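Local coordinates for protein excinuclease ABC, subunit A. (Deinococcus radiodurans, PDB 2VF7) that binds DNA, zinc and ATP as a UvrA-family ABC protein and probably takes part in recognising damaged DNA for excision repair, at residues Arg599-Thr604 with Phe632-Lys637; Cys641-Gly646 with Ala662-Cys667. The protein carries 1 engineered substitution. All coordinates share one frame; numbering follows the deposited sequence.

Contact 1 (Arg599-Thr604 with Phe632-Lys637); sequences RSNMAT and FSFNVK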
loop_
_atom_site.group_PDB
_atom_site.type_symbol
_atom_site.label_atom_id
_atom_site.label_comp_id
_atom_site.label_asym_id
_atom_site.label_seq_id
_atom_site.Cartn_x
_atom_site.Cartn_y
_atom_site.Cartn_z
ATOM N N ARG A 599 -0.907 24.284 10.582
ATOM C CA ARG A 599 -1.346 25.668 10.861
ATOM C C ARG A 599 -0.623 26.192 12.081
ATOM O O ARG A 599 -0.216 27.353 12.123
ATOM C CB ARG A 599 -2.788 25.722 11.327
ATOM C CG ARG A 599 -3.824 25.533 10.348
ATOM C CD ARG A 599 -4.827 26.651 10.486
ATOM N NE ARG A 599 -4.457 27.692 9.544
ATOM C CZ ARG A 599 -4.692 27.628 8.240
ATOM N NH1 ARG A 599 -5.310 26.583 7.712
ATOM N NH2 ARG A 599 -4.314 28.626 7.476
ATOM N N SER A 600 -0.569 25.335 13.106
ATOM C CA SER A 600 -0.062 25.673 14.431
ATOM C C SER A 600 1.447 25.817 14.453
ATOM O O SER A 600 2.170 25.078 13.758
ATOM C CB SER A 600 -0.465 24.609 15.437
ATOM O OG SER A 600 -1.878 24.513 15.543
ATOM N N ASN A 601 1.901 26.774 15.265
ATOM C CA ASN A 601 3.314 26.983 15.526
ATOM C C ASN A 601 3.530 27.790 16.828
ATOM O O ASN A 601 2.569 28.298 17.415
ATOM C CB ASN A 601 4.007 27.580 14.278
ATOM C CG ASN A 601 3.316 28.838 13.734
ATOM O OD1 ASN A 601 3.263 29.042 12.530
ATOM N ND2 ASN A 601 2.806 29.679 14.613
ATOM N N MET A 602 4.769 27.867 17.314
ATOM C CA MET A 602 5.069 28.706 18.493
ATOM C C MET A 602 4.536 30.116 18.308
ATOM O O MET A 602 3.931 30.683 19.232
ATOM C CB MET A 602 6.573 28.843 18.713
ATOM C CG MET A 602 7.221 27.813 19.616
ATOM S SD MET A 602 9.004 27.804 19.274
ATOM C CE MET A 602 9.616 27.298 20.856
ATOM N N ALA A 603 4.783 30.676 17.122
ATOM C CA ALA A 603 4.527 32.095 16.845
ATOM C C ALA A 603 3.112 32.508 17.197
ATOM O O ALA A 603 2.844 33.606 17.678
ATOM C CB ALA A 603 4.786 32.406 15.385
ATOM N N THR A 604 2.204 31.593 16.945
ATOM C CA THR A 604 0.794 31.863 17.028
ATOM C C THR A 604 0.203 31.310 18.335
ATOM O O THR A 604 -0.791 31.835 18.814
ATOM C CB THR A 604 0.151 31.307 15.764
ATOM O OG1 THR A 604 -0.988 32.087 15.428
ATOM C CG2 THR A 604 -0.160 29.794 15.870
ATOM N N PHE A 632 -1.144 39.701 6.803
ATOM C CA PHE A 632 0.055 38.992 7.233
ATOM C C PHE A 632 -0.309 37.801 8.109
ATOM O O PHE A 632 0.558 37.153 8.692
ATOM C CB PHE A 632 1.070 39.955 7.884
ATOM C CG PHE A 632 1.476 41.110 6.988
ATOM C CD1 PHE A 632 2.496 40.963 6.051
ATOM C CD2 PHE A 632 0.827 42.334 7.070
ATOM C CE1 PHE A 632 2.860 42.025 5.194
ATOM C CE2 PHE A 632 1.181 43.409 6.213
ATOM C CZ PHE A 632 2.210 43.254 5.287
ATOM N N SER A 633 -1.606 37.516 8.182
ATOM C CA SER A 633 -2.097 36.308 8.802
ATOM C C SER A 633 -2.085 35.175 7.774
ATOM O O SER A 633 -2.385 35.389 6.597
ATOM C CB SER A 633 -3.527 36.530 9.311
ATOM O OG SER A 633 -3.919 35.514 10.227
ATOM N N PHE A 634 -1.722 33.973 8.197
ATOM C CA PHE A 634 -1.928 32.804 7.338
ATOM C C PHE A 634 -3.187 32.064 7.776
ATOM O O PHE A 634 -3.417 30.950 7.338
ATOM C CB PHE A 634 -0.709 31.871 7.348
ATOM C CG PHE A 634 -0.248 31.491 8.722
ATOM C CD1 PHE A 634 -0.849 30.437 9.407
ATOM C CD2 PHE A 634 0.773 32.197 9.344
ATOM C CE1 PHE A 634 -0.454 30.116 10.678
ATOM C CE2 PHE A 634 1.173 31.876 10.617
ATOM C CZ PHE A 634 0.577 30.841 11.281
ATOM N N ASN A 635 -3.999 32.678 8.642
ATOM C CA ASN A 635 -5.277 32.074 9.062
ATOM C C ASN A 635 -6.475 32.755 8.458
ATOM O O ASN A 635 -7.623 32.373 8.677
ATOM C CB ASN A 635 -5.382 31.962 10.581
ATOM C CG ASN A 635 -4.361 31.027 11.126
ATOM O OD1 ASN A 635 -4.078 30.020 10.501
ATOM N ND2 ASN A 635 -3.760 31.364 12.255
ATOM N N VAL A 636 -6.182 33.738 7.636
ATOM C CA VAL A 636 -7.198 34.540 7.016
ATOM C C VAL A 636 -6.864 34.618 5.521
ATOM O O VAL A 636 -5.706 34.751 5.138
ATOM C CB VAL A 636 -7.302 35.934 7.740
ATOM C CG1 VAL A 636 -7.932 37.002 6.870
ATOM C CG2 VAL A 636 -8.105 35.799 9.030
ATOM N N LYS A 637 -7.893 34.504 4.693
ATOM C CA LYS A 637 -7.777 34.635 3.247
ATOM C C LYS A 637 -7.297 36.046 2.853
ATOM O O LYS A 637 -7.617 37.031 3.540
ATOM C CB LYS A 637 -9.142 34.303 2.644
ATOM C CG LYS A 637 -9.354 34.674 1.225
ATOM C CD LYS A 637 -10.854 34.842 0.949
ATOM C CE LYS A 637 -11.355 36.207 1.445
ATOM N NZ LYS A 637 -12.758 36.450 1.056
#

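Contact 2 (Cys641-Gly646 with Ala662-Cys667); sequences CEHCQG and APCPVC. With ZN (zinc ion), chain G.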
loop_
_atom_site.group_PDB
_atom_site.type_symbol
_atom_site.label_atom_id
_atom_site.label_comp_id
_atom_site.label_asym_id
_atom_site.label_seq_id
_atom_site.Cartn_x
_atom_site.Cartn_y
_atom_site.Cartn_z
ATOM N N CYS A 641 -0.844 32.041 0.975
ATOM C CA CYS A 641 -0.944 31.135 -0.152
ATOM C C CYS A 641 -2.228 30.354 0.032
ATOM O O CYS A 641 -2.432 29.701 1.053
ATOM C CB CYS A 641 0.257 30.201 -0.177
ATOM S SG CYS A 641 0.126 28.922 -1.403
ATOM N N GLU A 642 -3.113 30.443 -0.943
ATOM C CA GLU A 642 -4.401 29.784 -0.833
ATOM C C GLU A 642 -4.383 28.351 -1.346
ATOM O O GLU A 642 -5.368 27.629 -1.183
ATOM C CB GLU A 642 -5.508 30.591 -1.528
ATOM C CG GLU A 642 -6.849 30.495 -0.798
ATOM C CD GLU A 642 -6.747 31.068 0.612
ATOM O OE1 GLU A 642 -5.908 31.967 0.833
ATOM O OE2 GLU A 642 -7.494 30.624 1.503
ATOM N N HIS A 643 -3.271 27.941 -1.958
ATOM C CA HIS A 643 -3.127 26.559 -2.435
ATOM C C HIS A 643 -3.040 25.583 -1.251
ATOM O O HIS A 643 -3.579 24.474 -1.301
ATOM C CB HIS A 643 -1.900 26.440 -3.352
ATOM C CG HIS A 643 -1.678 25.063 -3.910
ATOM N ND1 HIS A 643 -2.114 24.689 -5.162
ATOM C CD2 HIS A 643 -1.038 23.985 -3.396
ATOM C CE1 HIS A 643 -1.764 23.435 -5.389
ATOM N NE2 HIS A 643 -1.113 22.985 -4.333
ATOM N N CYS A 644 -2.368 26.028 -0.187
ATOM C CA CYS A 644 -2.207 25.264 1.057
ATOM C C CYS A 644 -2.949 25.953 2.183
ATOM O O CYS A 644 -2.863 25.516 3.318
ATOM C CB CYS A 644 -0.737 25.181 1.434
ATOM S SG CYS A 644 -0.023 26.829 1.552
ATOM N N GLN A 645 -3.658 27.036 1.864
ATOM C CA GLN A 645 -4.417 27.814 2.842
ATOM C C GLN A 645 -3.514 28.329 3.976
ATOM O O GLN A 645 -3.921 28.405 5.139
ATOM C CB GLN A 645 -5.571 26.976 3.406
ATOM C CG GLN A 645 -6.810 26.879 2.525
ATOM C CD GLN A 645 -8.073 26.567 3.342
ATOM O OE1 GLN A 645 -8.011 26.382 4.567
ATOM N NE2 GLN A 645 -9.217 26.518 2.672
ATOM N N GLY A 646 -2.268 28.650 3.640
ATOM C CA GLY A 646 -1.341 29.204 4.624
ATOM C C GLY A 646 -0.685 28.229 5.581
ATOM O O GLY A 646 -0.031 28.661 6.537
ATOM N N ALA A 662 4.354 17.087 2.885
ATOM C CA ALA A 662 5.358 17.579 1.943
ATOM C C ALA A 662 5.224 19.099 1.821
ATOM O O ALA A 662 4.158 19.638 2.116
ATOM C CB ALA A 662 5.164 16.925 0.593
ATOM N N PRO A 663 6.301 19.808 1.412
ATOM C CA PRO A 663 6.140 21.275 1.305
ATOM C C PRO A 663 5.181 21.637 0.170
ATOM O O PRO A 663 5.127 20.936 -0.832
ATOM C CB PRO A 663 7.558 21.779 1.008
ATOM C CG PRO A 663 8.475 20.606 1.292
ATOM C CD PRO A 663 7.663 19.377 1.037
ATOM N N CYS A 664 4.406 22.699 0.346
ATOM C CA CYS A 664 3.476 23.154 -0.675
ATOM C C CYS A 664 4.194 23.414 -2.011
ATOM O O CYS A 664 5.219 24.078 -2.040
ATOM C CB CYS A 664 2.771 24.413 -0.186
ATOM S SG CYS A 664 1.680 25.158 -1.380
ATOM N N PRO A 665 3.668 22.858 -3.125
ATOM C CA PRO A 665 4.285 23.046 -4.442
ATOM C C PRO A 665 4.289 24.493 -4.957
ATOM O O PRO A 665 5.006 24.800 -5.898
ATOM C CB PRO A 665 3.431 22.163 -5.348
ATOM C CG PRO A 665 2.141 22.017 -4.632
ATOM C CD PRO A 665 2.488 21.977 -3.202
ATOM N N VAL A 666 3.522 25.373 -4.323
ATOM C CA VAL A 666 3.351 26.750 -4.803
ATOM C C VAL A 666 4.116 27.788 -3.969
ATOM O O VAL A 666 4.712 28.702 -4.510
ATOM C CB VAL A 666 1.869 27.131 -4.845
ATOM C CG1 VAL A 666 1.689 28.551 -5.371
ATOM C CG2 VAL A 666 1.119 26.162 -5.697
ATOM N N CYS A 667 4.100 27.672 -2.653
ATOM C CA CYS A 667 4.858 28.618 -1.847
ATOM C C CYS A 667 6.112 27.961 -1.303
ATOM O O CYS A 667 7.013 28.647 -0.817
ATOM C CB CYS A 667 4.002 29.214 -0.734
ATOM S SG CYS A 667 3.517 28.035 0.505
HETATM ZN ZN ZN G . 1.456 27.253 -0.189
#

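Contact 1 (Arg599-Thr604 with Phe632-Lys637)
At the edge of the R599 guanidinium, near its plane, sit two acceptors of the facing loop, N635 OD1 and the backbone carbonyl F634 O; the F634 ring in turn takes R599 O at its own edge, near the ring plane, with F634 CE1 3.1 Å from that oxygen. The R599 and N635 side chains slide past each other in opposite directions. R599 NE donates to N635 OD1 over 2.5 Å, with 150° at the hydrogen. The amide and guanidinium planes are turned 62° apart, so the two groups do not lie flat together, and NE stands somewhat tilted from the amide's carbonyl plane. R599 NH2 has its strongest partner outside the segments, in Q645 O; it also bonds to F634 O, at a doubtfully short length, and only weakly to N635 OD1. Bends at chi2 (-130°) and chi3 turn the guanidinium toward N635 OD1 and F634 O. The N601 amide lies by the far end of the F634 ring, near CZ, while R671 makes a cation-pi contact with that ring. Before the acceptors, S633 OG receives the backbone N-H of N635 over 3.2 Å, an ST turn that ends at N635, whose amide meets the arginine. R599 NH1 forms a salt bridge with E647. Neutral carbonyl oxygens and one carboxylate thus share the guanidinium; the acceptors on NE, NH1 and NH2 probably fix its rotation and offset the like charge of nearby R640, tying the loop that leads into helix 602-605 to one without regular structure.

Contact 2 (Cys641-Gly646 with Ala662-Cys667)
H643 lays one face of its imidazole over V666 CG2, a CH-pi contact with the methyl 3.6 Å from the ring centroid and 18° off the normal, offset toward the rim. P665 CG comes within 3.4 Å of H643 NE2, and C664 SG approaches the same ring obliquely, 3.6 Å from CD2. With CG anti to the backbone N (chi1 -179°), the imidazole extends from its loop across to the 664-666 turn. Beside this outer patch, four thiolate sulfurs surround the zinc ion: C641 SG lies 2.5 Å from zinc, C664 SG 2.4 Å, and C644 SG and C667 SG each 2.3 Å. The first cysteine of each pair holds SG anti to its backbone N, whereas the second tucks SG between N and the carbonyl carbon, so both pairs reach the metal in the same way. V666 N also donates to C664 SG over 3.5 Å, nearly straight at 162°, which probably tempers the charge on that sulfur. Two CxxC turns, the second directly following strand 660-663 of the two-stranded antiparallel sheet 649-652/660-663, form a Cys4 zinc site of the zinc-finger kind.

How the contacts relate
Contact 1 closes before contact 2 opens along the chain, yet their centres lie only 13 Å apart and they touch directly. R599 NH2 makes a probable hydrogen bond of 2.4 Å with Q645 O, joining segment 599-604 to the first zinc-binding loop, while F634 CB packs 3.4 Å from G646 O. R671, the cation-pi partner of F634, also hydrogen-bonds G646 O. The F634 side chain is about 9 Å from the zinc, so contact 1 borders the metal site without entering it. Nucleotide lies further off: the N601 side chain is about 12 Å from a bound ADP and about 6 Å from that of Q726, an ADP-binding residue.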